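Local coordinates for similarities with probable monooxygenase (Photorhabdus luminescens, PDB 4HB9), which binds flavin-adenine dinucleotide and is probably a flavin-dependent monooxygenase of the aromatic ring hydroxylase type, at residues 18-23 / 340-345; 44-49 / 221-226; 75-80 / 206-211. All blocks are in the same frame, centred on the assembly; numbering follows the deposited sequence.

Interaction 1: residues 18-23 / 340-345; sequences HGLRKH and LLTQKL. With EDO (1,2-ethanediol), chain E.
T342 meets the backbone of G19 where the two segments come closest, their local axes 8.9 Å apart and crossing at -26°. With no side chain at G19, the threonine reaches the opposite backbone directly. The methyl CG2, anti to the threonine's backbone N (chi1 -65°), covers the G19 carbonyl, 3.4 Å from G19 O. The hydroxyl, on the other branch, hydrogen-bonds to A338 O of its own helix while T342 OG1 still lies over G19 CA at 3.6 Å.

The apolar contact continues one turn on along helix 330-349. L20 CD2 touches L345 CD1 at 3.9 Å and is equally near L345 CB, so one leucine branch lodges against both the root and the end of the other side chain.

H23, just past the helix end, folds its ring back so that ND1 donates a nearly straight bond of 2.9 Å to G19 O, which lies in the ring plane. G19 O also accepts from H23 N, on the opposite face of the carbonyl. Held this way, the imidazole brings ND1 and CE1 alongside T342 CG2. On the side of the helix turned from 340-345, O1 of an ethanediol, probably from the crystallisation liquor, bridges H18 ND1 and R21 NE.

Helix 11-22, which follows what appears to be the glycine-rich turn of a Rossmann-type FAD-binding fold, thus packs on helix 330-349. L16 extends the interface to L341 and T342, V27 of strand 26-30 lies against L20, and helix 355-386 contacts L345 through L355.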
# COMPACT_ATOMS: atom_id res chain seq x y z
N HIS A 18 -4.41 5.37 16.44
CA HIS A 18 -5.66 6.11 16.62
C HIS A 18 -6.74 5.27 17.26
O HIS A 18 -7.43 5.71 18.20
CB HIS A 18 -6.17 6.65 15.28
CG HIS A 18 -5.45 7.86 14.82
ND1 HIS A 18 -5.44 9.03 15.53
CD2 HIS A 18 -4.70 8.08 13.72
CE1 HIS A 18 -4.71 9.92 14.90
NE2 HIS A 18 -4.26 9.37 13.79
N GLY A 19 -6.88 4.04 16.77
CA GLY A 19 -7.90 3.16 17.27
C GLY A 19 -7.69 2.80 18.73
O GLY A 19 -8.63 2.81 19.53
N LEU A 20 -6.45 2.46 19.08
CA LEU A 20 -6.13 2.10 20.47
C LEU A 20 -6.35 3.28 21.41
O LEU A 20 -6.93 3.10 22.50
CB LEU A 20 -4.69 1.58 20.58
CG LEU A 20 -4.42 0.31 19.76
CD1 LEU A 20 -2.96 -0.05 19.80
CD2 LEU A 20 -5.26 -0.86 20.24
N ARG A 21 -5.94 4.47 21.00
CA ARG A 21 -6.21 5.68 21.81
C ARG A 21 -7.70 5.88 22.03
O ARG A 21 -8.15 6.19 23.16
CB ARG A 21 -5.58 6.91 21.17
CG ARG A 21 -4.07 6.92 21.29
CD ARG A 21 -3.39 7.78 20.22
NE ARG A 21 -3.88 9.16 20.14
CZ ARG A 21 -3.52 10.16 20.95
NH1 ARG A 21 -2.67 9.97 21.96
NH2 ARG A 21 -4.04 11.37 20.76
N LYS A 22 -8.50 5.65 20.98
CA LYS A 22 -9.95 5.75 21.12
C LYS A 22 -10.50 4.84 22.21
O LYS A 22 -11.46 5.22 22.90
CB LYS A 22 -10.66 5.46 19.80
CG LYS A 22 -12.12 5.80 19.83
CD LYS A 22 -12.79 5.51 18.50
CE LYS A 22 -14.27 5.86 18.58
NZ LYS A 22 -14.89 5.78 17.24
N HIS A 23 -9.87 3.67 22.39
CA HIS A 23 -10.37 2.71 23.38
C HIS A 23 -9.62 2.81 24.71
O HIS A 23 -9.80 1.98 25.58
CB HIS A 23 -10.34 1.30 22.80
CG HIS A 23 -11.31 1.12 21.68
ND1 HIS A 23 -11.09 1.63 20.41
CD2 HIS A 23 -12.53 0.54 21.63
CE1 HIS A 23 -12.12 1.34 19.63
NE2 HIS A 23 -13.00 0.68 20.35
N LEU A 340 -9.43 -4.19 12.94
CA LEU A 340 -9.62 -5.48 13.59
C LEU A 340 -8.79 -5.65 14.87
O LEU A 340 -9.32 -6.06 15.91
CB LEU A 340 -9.31 -6.59 12.60
CG LEU A 340 -9.60 -8.00 13.14
CD1 LEU A 340 -11.06 -8.12 13.56
CD2 LEU A 340 -9.21 -8.98 12.05
N LEU A 341 -7.51 -5.35 14.80
CA LEU A 341 -6.64 -5.46 15.96
C LEU A 341 -7.02 -4.48 17.07
O LEU A 341 -6.96 -4.82 18.25
CB LEU A 341 -5.18 -5.29 15.57
CG LEU A 341 -4.14 -5.55 16.67
CD1 LEU A 341 -4.35 -6.90 17.36
CD2 LEU A 341 -2.76 -5.46 16.08
N THR A 342 -7.45 -3.27 16.70
CA THR A 342 -8.03 -2.34 17.68
C THR A 342 -9.17 -3.00 18.46
O THR A 342 -9.21 -2.95 19.70
CB THR A 342 -8.58 -1.07 16.99
OG1 THR A 342 -7.49 -0.35 16.40
CG2 THR A 342 -9.29 -0.18 17.98
N GLN A 343 -10.12 -3.57 17.72
CA GLN A 343 -11.29 -4.17 18.32
C GLN A 343 -10.93 -5.32 19.25
O GLN A 343 -11.49 -5.45 20.33
CB GLN A 343 -12.27 -4.64 17.25
CG GLN A 343 -12.93 -3.52 16.47
CD GLN A 343 -13.62 -3.99 15.20
OE1 GLN A 343 -13.42 -5.11 14.73
NE2 GLN A 343 -14.42 -3.12 14.62
N LYS A 344 -9.96 -6.15 18.84
CA LYS A 344 -9.54 -7.29 19.67
C LYS A 344 -8.74 -6.84 20.91
O LYS A 344 -9.02 -7.30 22.01
CB LYS A 344 -8.76 -8.32 18.83
CG LYS A 344 -9.58 -8.89 17.67
CD LYS A 344 -10.98 -9.35 18.08
CE LYS A 344 -11.75 -9.92 16.92
NZ LYS A 344 -13.07 -10.44 17.36
N LEU A 345 -7.82 -5.89 20.77
CA LEU A 345 -7.11 -5.37 21.94
C LEU A 345 -8.08 -4.62 22.86
O LEU A 345 -7.95 -4.70 24.08
CB LEU A 345 -5.89 -4.52 21.56
CG LEU A 345 -4.75 -5.32 20.90
CD1 LEU A 345 -3.69 -4.39 20.38
CD2 LEU A 345 -4.12 -6.38 21.81
C1 EDO E . -6.81 9.58 18.86
O1 EDO E . -5.68 9.65 18.03
C2 EDO E . -7.83 8.70 18.19
O2 EDO E . -8.34 7.84 19.12

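Interaction 2: residues 44-49 / 221-226; sequences GIHINS and FISMWR. With FAD (flavin-adenine dinucleotide), chain B; EDO (1,2-ethanediol), chain D.
G44 and W225 bring strands 44-47 and 221-226 together at 108° between their directions, with the local axes 5.8 Å apart, so the strands cross rather than pair. The W225 indole spreads over the G44 backbone: G44 N sits above one face, 3.4 Å from W225 CG, and G44 CA makes a CH-pi contact with the five-membered ring while lying 3.4 Å from R226 O.

H46 supplies the polar link. With CG anti to the carbonyl carbon (chi1 -66°), its ring extends to M224, where H46 NE2 donates to M224 O at 2.7 Å, almost head-on to the carbonyl and in the imidazole plane. S223 OG lies at the same ring's edge, and the edge of W225 points toward the H46 face in an offset T-shaped pair. Strand 44-47 presents the H46 backbone to the O4 and N3 edge of the flavin, part of the FAD pocket: H46 N donates to FAD O4, FAD N3 returns a weak bond to H46 O, and W225 CZ2 packs by C7M.

Strand 44-47 pairs with 106-110, 218-228 lies between 210-212 and 240-251, I74 of strand 72-74 touches H46 and M224, and N332 of helix 330-349 also binds H46 O.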
# COMPACT_ATOMS: atom_id res chain seq x y z
N GLY A 44 -0.90 7.94 -5.61
CA GLY A 44 -2.18 7.97 -4.96
C GLY A 44 -2.62 6.62 -4.43
O GLY A 44 -2.08 5.60 -4.76
N ILE A 45 -3.57 6.65 -3.53
CA ILE A 45 -4.15 5.44 -2.96
C ILE A 45 -5.65 5.51 -3.18
O ILE A 45 -6.26 6.56 -3.02
CB ILE A 45 -3.78 5.34 -1.48
CG1 ILE A 45 -2.31 4.92 -1.38
CG2 ILE A 45 -4.64 4.31 -0.71
CD1 ILE A 45 -1.68 5.31 -0.10
N HIS A 46 -6.24 4.40 -3.59
CA HIS A 46 -7.68 4.28 -3.72
C HIS A 46 -8.20 3.54 -2.51
O HIS A 46 -7.77 2.43 -2.26
CB HIS A 46 -8.02 3.52 -4.98
CG HIS A 46 -7.64 4.24 -6.22
ND1 HIS A 46 -7.77 3.69 -7.48
CD2 HIS A 46 -7.17 5.50 -6.40
CE1 HIS A 46 -7.37 4.58 -8.38
NE2 HIS A 46 -7.00 5.68 -7.75
N ILE A 47 -9.09 4.17 -1.77
CA ILE A 47 -9.66 3.60 -0.56
C ILE A 47 -10.99 2.90 -0.87
O ILE A 47 -11.90 3.48 -1.50
CB ILE A 47 -9.81 4.69 0.51
CG1 ILE A 47 -8.44 5.25 0.90
CG2 ILE A 47 -10.60 4.19 1.72
CD1 ILE A 47 -7.50 4.27 1.57
N ASN A 48 -11.10 1.64 -0.46
CA ASN A 48 -12.33 0.90 -0.68
C ASN A 48 -13.16 0.84 0.60
O ASN A 48 -12.85 1.54 1.56
CB ASN A 48 -12.01 -0.48 -1.25
CG ASN A 48 -11.32 -1.39 -0.24
OD1 ASN A 48 -11.35 -1.18 0.96
ND2 ASN A 48 -10.69 -2.41 -0.75
N SER A 49 -14.22 0.03 0.61
CA SER A 49 -15.14 0.05 1.74
C SER A 49 -14.50 -0.40 3.06
O SER A 49 -14.86 0.10 4.13
CB SER A 49 -16.40 -0.77 1.45
OG SER A 49 -16.10 -2.14 1.38
N PHE A 221 -2.79 -1.27 -17.93
CA PHE A 221 -3.87 -0.83 -17.06
C PHE A 221 -3.76 0.70 -16.96
O PHE A 221 -2.66 1.22 -16.81
CB PHE A 221 -3.78 -1.51 -15.69
CG PHE A 221 -4.83 -1.04 -14.73
CD1 PHE A 221 -6.17 -1.33 -14.96
CD2 PHE A 221 -4.50 -0.25 -13.63
CE1 PHE A 221 -7.16 -0.86 -14.11
CE2 PHE A 221 -5.48 0.22 -12.77
CZ PHE A 221 -6.81 -0.10 -13.00
N ILE A 222 -4.88 1.40 -17.07
CA ILE A 222 -4.90 2.87 -16.99
C ILE A 222 -5.90 3.34 -15.94
O ILE A 222 -7.06 2.94 -15.97
CB ILE A 222 -5.27 3.49 -18.34
CG1 ILE A 222 -4.26 3.06 -19.41
CG2 ILE A 222 -5.34 5.01 -18.25
CD1 ILE A 222 -4.64 3.43 -20.83
N SER A 223 -5.47 4.22 -15.04
CA SER A 223 -6.40 4.76 -14.05
C SER A 223 -5.96 6.15 -13.67
O SER A 223 -5.26 6.80 -14.46
CB SER A 223 -6.48 3.83 -12.84
OG SER A 223 -7.53 4.24 -11.96
N MSE A 224 -6.35 6.61 -12.48
CA MSE A 224 -6.01 7.96 -12.05
C MSE A 224 -5.57 8.01 -10.62
O MSE A 224 -6.06 7.24 -9.78
CB MSE A 224 -7.23 8.86 -12.25
CG MSE A 224 -7.23 9.37 -13.70
SE MSE A 224 -8.67 10.68 -14.01
CE MSE A 224 -8.07 12.04 -12.75
N TRP A 225 -4.64 8.90 -10.33
CA TRP A 225 -4.21 9.20 -8.98
C TRP A 225 -4.37 10.69 -8.69
O TRP A 225 -4.19 11.53 -9.57
CB TRP A 225 -2.74 8.92 -8.80
CG TRP A 225 -2.31 7.49 -8.65
CD1 TRP A 225 -3.04 6.44 -8.19
CD2 TRP A 225 -0.99 6.98 -8.91
NE1 TRP A 225 -2.26 5.29 -8.19
CE2 TRP A 225 -1.00 5.61 -8.63
CE3 TRP A 225 0.18 7.56 -9.39
CZ2 TRP A 225 0.13 4.81 -8.81
CZ3 TRP A 225 1.31 6.77 -9.53
CH2 TRP A 225 1.27 5.42 -9.24
N ARG A 226 -4.60 11.00 -7.43
CA ARG A 226 -4.29 12.32 -6.91
C ARG A 226 -2.89 12.25 -6.31
O ARG A 226 -2.58 11.33 -5.57
CB ARG A 226 -5.38 12.74 -5.94
CG ARG A 226 -6.59 13.16 -6.78
CD ARG A 226 -7.69 13.75 -5.99
NE ARG A 226 -7.35 15.00 -5.33
CZ ARG A 226 -7.49 16.21 -5.87
NH1 ARG A 226 -7.87 16.35 -7.14
NH2 ARG A 226 -7.22 17.29 -5.13
PA FAD B . 3.89 1.16 5.14
O1A FAD B . 2.74 2.11 4.91
O2A FAD B . 4.97 0.86 4.15
O5B FAD B . 4.58 1.56 6.52
C5B FAD B . 5.72 0.88 7.03
C4B FAD B . 6.38 1.86 7.98
O4B FAD B . 7.36 1.15 8.76
C3B FAD B . 7.09 3.02 7.26
O3B FAD B . 6.80 4.28 7.87
C2B FAD B . 8.55 2.64 7.42
O2B FAD B . 9.47 3.72 7.43
C1B FAD B . 8.53 1.93 8.78
N9A FAD B . 9.64 1.02 9.06
C8A FAD B . 10.15 0.06 8.24
N7A FAD B . 11.13 -0.64 8.86
C5A FAD B . 11.25 -0.11 10.10
C6A FAD B . 12.12 -0.39 11.26
N6A FAD B . 13.04 -1.37 11.12
N1A FAD B . 11.98 0.37 12.36
C2A FAD B . 11.03 1.33 12.44
N3A FAD B . 10.20 1.65 11.43
C4A FAD B . 10.27 0.96 10.24
N1 FAD B . -2.91 0.26 -1.62
C2 FAD B . -4.25 0.38 -1.75
O2 FAD B . -5.05 -0.19 -0.93
N3 FAD B . -4.77 1.11 -2.76
C4 FAD B . -4.05 1.71 -3.71
O4 FAD B . -4.62 2.37 -4.62
C4X FAD B . -2.59 1.60 -3.65
N5 FAD B . -1.77 2.20 -4.57
C5X FAD B . -0.43 2.05 -4.47
C6 FAD B . 0.41 2.63 -5.41
C7 FAD B . 1.80 2.50 -5.33
C7M FAD B . 2.72 3.14 -6.35
C8 FAD B . 2.39 1.72 -4.23
C8M FAD B . 3.89 1.57 -4.10
C9 FAD B . 1.55 1.14 -3.28
C9A FAD B . 0.16 1.26 -3.35
N10 FAD B . -0.68 0.66 -2.39
C10 FAD B . -2.06 0.81 -2.51
C1' FAD B . -0.16 -0.17 -1.28
C2' FAD B . 0.02 0.61 0.02
O2' FAD B . 0.74 1.81 -0.19
C3' FAD B . 0.77 -0.27 1.02
O3' FAD B . 0.24 -1.59 0.96
C4' FAD B . 0.61 0.27 2.43
O4' FAD B . 1.50 1.36 2.59
C5' FAD B . 0.92 -0.77 3.49
O5' FAD B . 0.74 -0.16 4.74
P FAD B . 1.73 -0.58 5.93
O1P FAD B . 1.33 0.31 7.09
O2P FAD B . 1.71 -2.08 6.08
O3P FAD B . 3.24 -0.26 5.48
C1 EDO D . -16.13 -1.82 -2.12
O1 EDO D . -15.26 -0.68 -2.19
C2 EDO D . -15.35 -3.14 -2.15
O2 EDO D . -14.40 -3.21 -1.08

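Interaction 3: residues 75-80 / 206-211; sequences GGQSRF and DGTPNS
R79 is the centre of the tight part of this contact, gripping two residues of segment 206-211 through one guanidinium. Its NE and NH2 both donate to N210 OD1, at 2.9 and 3.0 Å, with the guanidinium and amide nearly coplanar. From the opposite direction D206 forms an end-on salt bridge: R79 NH1 meets D206 OD2 at 2.9 Å on its syn lone pair, and NH2 reaches OD1. The arginine chain bends at chi3 (-57°), with its guanidinium lying by N210 and D206, and T208 CB lies over one guanidinium face, toward its rim. D206 OD1 also accepts from T208 N in an Asx turn, which would help hold the carboxylate.

Beneath this side chain the backbones run parallel. R79 N donates to P209 O and S211 N to R79 O, both at 2.9 Å, and R79 pairs with N210 as F80 does with S211. On the other face of the sheet from R79 and N210, the F80 ring packs its CD1 against S211 CB.

Toward the start of segment 75-80 the chain arches away through G76 and the exposed Q77, both poorly ordered. Here T208 OG1 donates to G76 O at 3.0 Å, G75 N makes a more bent bond to G207 O, and S78 CB packs on P209 CG.

Strand 79-81 is thereby joined to 210-212 within a mixed sheet, with 87-89 beyond the first and 218-228 beyond the second. W219 and F221 of strand 218-228 lie against F80 and S211, respectively.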
# COMPACT_ATOMS: atom_id res chain seq x y z
N GLY A 75 -13.90 5.89 -9.99
CA GLY A 75 -15.09 5.30 -10.58
C GLY A 75 -15.20 3.79 -10.66
O GLY A 75 -14.31 3.06 -10.23
N GLY A 76 -16.35 3.37 -11.20
CA GLY A 76 -16.60 1.98 -11.60
C GLY A 76 -16.85 1.93 -13.10
O GLY A 76 -16.60 2.91 -13.80
N GLN A 77 -17.38 0.80 -13.57
CA GLN A 77 -17.61 0.53 -15.01
C GLN A 77 -16.31 0.24 -15.78
O GLN A 77 -16.22 0.56 -16.97
CB GLN A 77 -18.36 1.68 -15.70
CG GLN A 77 -19.63 2.15 -15.01
CD GLN A 77 -20.37 3.21 -15.82
OE1 GLN A 77 -19.77 4.17 -16.30
NE2 GLN A 77 -21.68 3.03 -15.98
N SER A 78 -15.33 -0.39 -15.13
CA SER A 78 -14.03 -0.67 -15.76
C SER A 78 -14.17 -1.21 -17.19
O SER A 78 -14.88 -2.18 -17.42
CB SER A 78 -13.25 -1.68 -14.91
OG SER A 78 -12.02 -2.01 -15.54
N ARG A 79 -13.49 -0.56 -18.13
CA ARG A 79 -13.61 -0.86 -19.55
C ARG A 79 -12.44 -1.69 -20.06
O ARG A 79 -11.32 -1.61 -19.53
CB ARG A 79 -13.71 0.45 -20.33
CG ARG A 79 -15.03 1.17 -20.11
CD ARG A 79 -15.07 2.55 -20.74
NE ARG A 79 -13.99 3.39 -20.23
CZ ARG A 79 -14.10 4.66 -19.86
NH1 ARG A 79 -15.27 5.30 -19.92
NH2 ARG A 79 -13.03 5.31 -19.40
N PHE A 80 -12.69 -2.48 -21.09
CA PHE A 80 -11.68 -3.35 -21.65
C PHE A 80 -11.59 -3.09 -23.14
O PHE A 80 -12.61 -3.08 -23.84
CB PHE A 80 -12.01 -4.82 -21.36
CG PHE A 80 -11.87 -5.19 -19.91
CD1 PHE A 80 -10.74 -5.85 -19.45
CD2 PHE A 80 -12.87 -4.87 -19.00
CE1 PHE A 80 -10.61 -6.18 -18.10
CE2 PHE A 80 -12.74 -5.18 -17.66
CZ PHE A 80 -11.62 -5.84 -17.21
N ASP A 206 -11.99 10.43 -17.56
CA ASP A 206 -13.31 10.47 -16.92
C ASP A 206 -13.39 9.73 -15.58
O ASP A 206 -14.44 9.75 -14.94
CB ASP A 206 -14.42 10.00 -17.87
CG ASP A 206 -14.32 8.53 -18.26
OD1 ASP A 206 -13.57 7.76 -17.61
OD2 ASP A 206 -15.00 8.13 -19.24
N GLY A 207 -12.31 9.09 -15.16
CA GLY A 207 -12.31 8.41 -13.86
C GLY A 207 -12.70 6.94 -13.88
O GLY A 207 -12.68 6.29 -12.83
N THR A 208 -13.09 6.41 -15.04
CA THR A 208 -13.30 4.98 -15.15
C THR A 208 -12.00 4.33 -15.62
O THR A 208 -11.41 4.77 -16.61
CB THR A 208 -14.46 4.64 -16.12
OG1 THR A 208 -15.68 5.14 -15.58
CG2 THR A 208 -14.61 3.13 -16.29
N PRO A 209 -11.55 3.28 -14.91
CA PRO A 209 -10.31 2.61 -15.34
C PRO A 209 -10.46 1.83 -16.65
O PRO A 209 -11.55 1.35 -17.00
CB PRO A 209 -9.99 1.66 -14.18
CG PRO A 209 -11.26 1.49 -13.41
CD PRO A 209 -12.08 2.73 -13.64
N ASN A 210 -9.35 1.73 -17.38
CA ASN A 210 -9.31 1.04 -18.66
C ASN A 210 -8.23 -0.02 -18.63
O ASN A 210 -7.16 0.18 -18.05
CB ASN A 210 -8.99 2.01 -19.80
CG ASN A 210 -9.91 3.22 -19.84
OD1 ASN A 210 -11.08 3.10 -20.11
ND2 ASN A 210 -9.38 4.38 -19.53
N SER A 211 -8.52 -1.14 -19.28
CA SER A 211 -7.54 -2.18 -19.52
C SER A 211 -7.33 -2.41 -21.00
O SER A 211 -8.31 -2.54 -21.73
CB SER A 211 -7.99 -3.46 -18.86
OG SER A 211 -7.62 -3.44 -17.49

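In the fold
Interactions 2 and 3 are neighbours, their centres about 11 Å apart, and share the mixed sheet: strand 210-212 of interaction 3 lies next to strand 218-228 of interaction 2, with I222 N probably hydrogen-bonded to N210 O. Interaction 1 stands apart, its centre about 27 Å from that of interaction 2 and about 36 Å from that of interaction 3. It is a buried helix pair held mostly by van der Waals contacts. Interaction 2, partly buried, lies at the flavin ring and mixes aromatic packing with one histidine-to-carbonyl hydrogen bond. Interaction 3, at the surface, relies on strand hydrogen bonds and a charged arginine-aspartate pair. Helix 330-349 carries T342 in interaction 1 and, further back, N332, which bonds to H46.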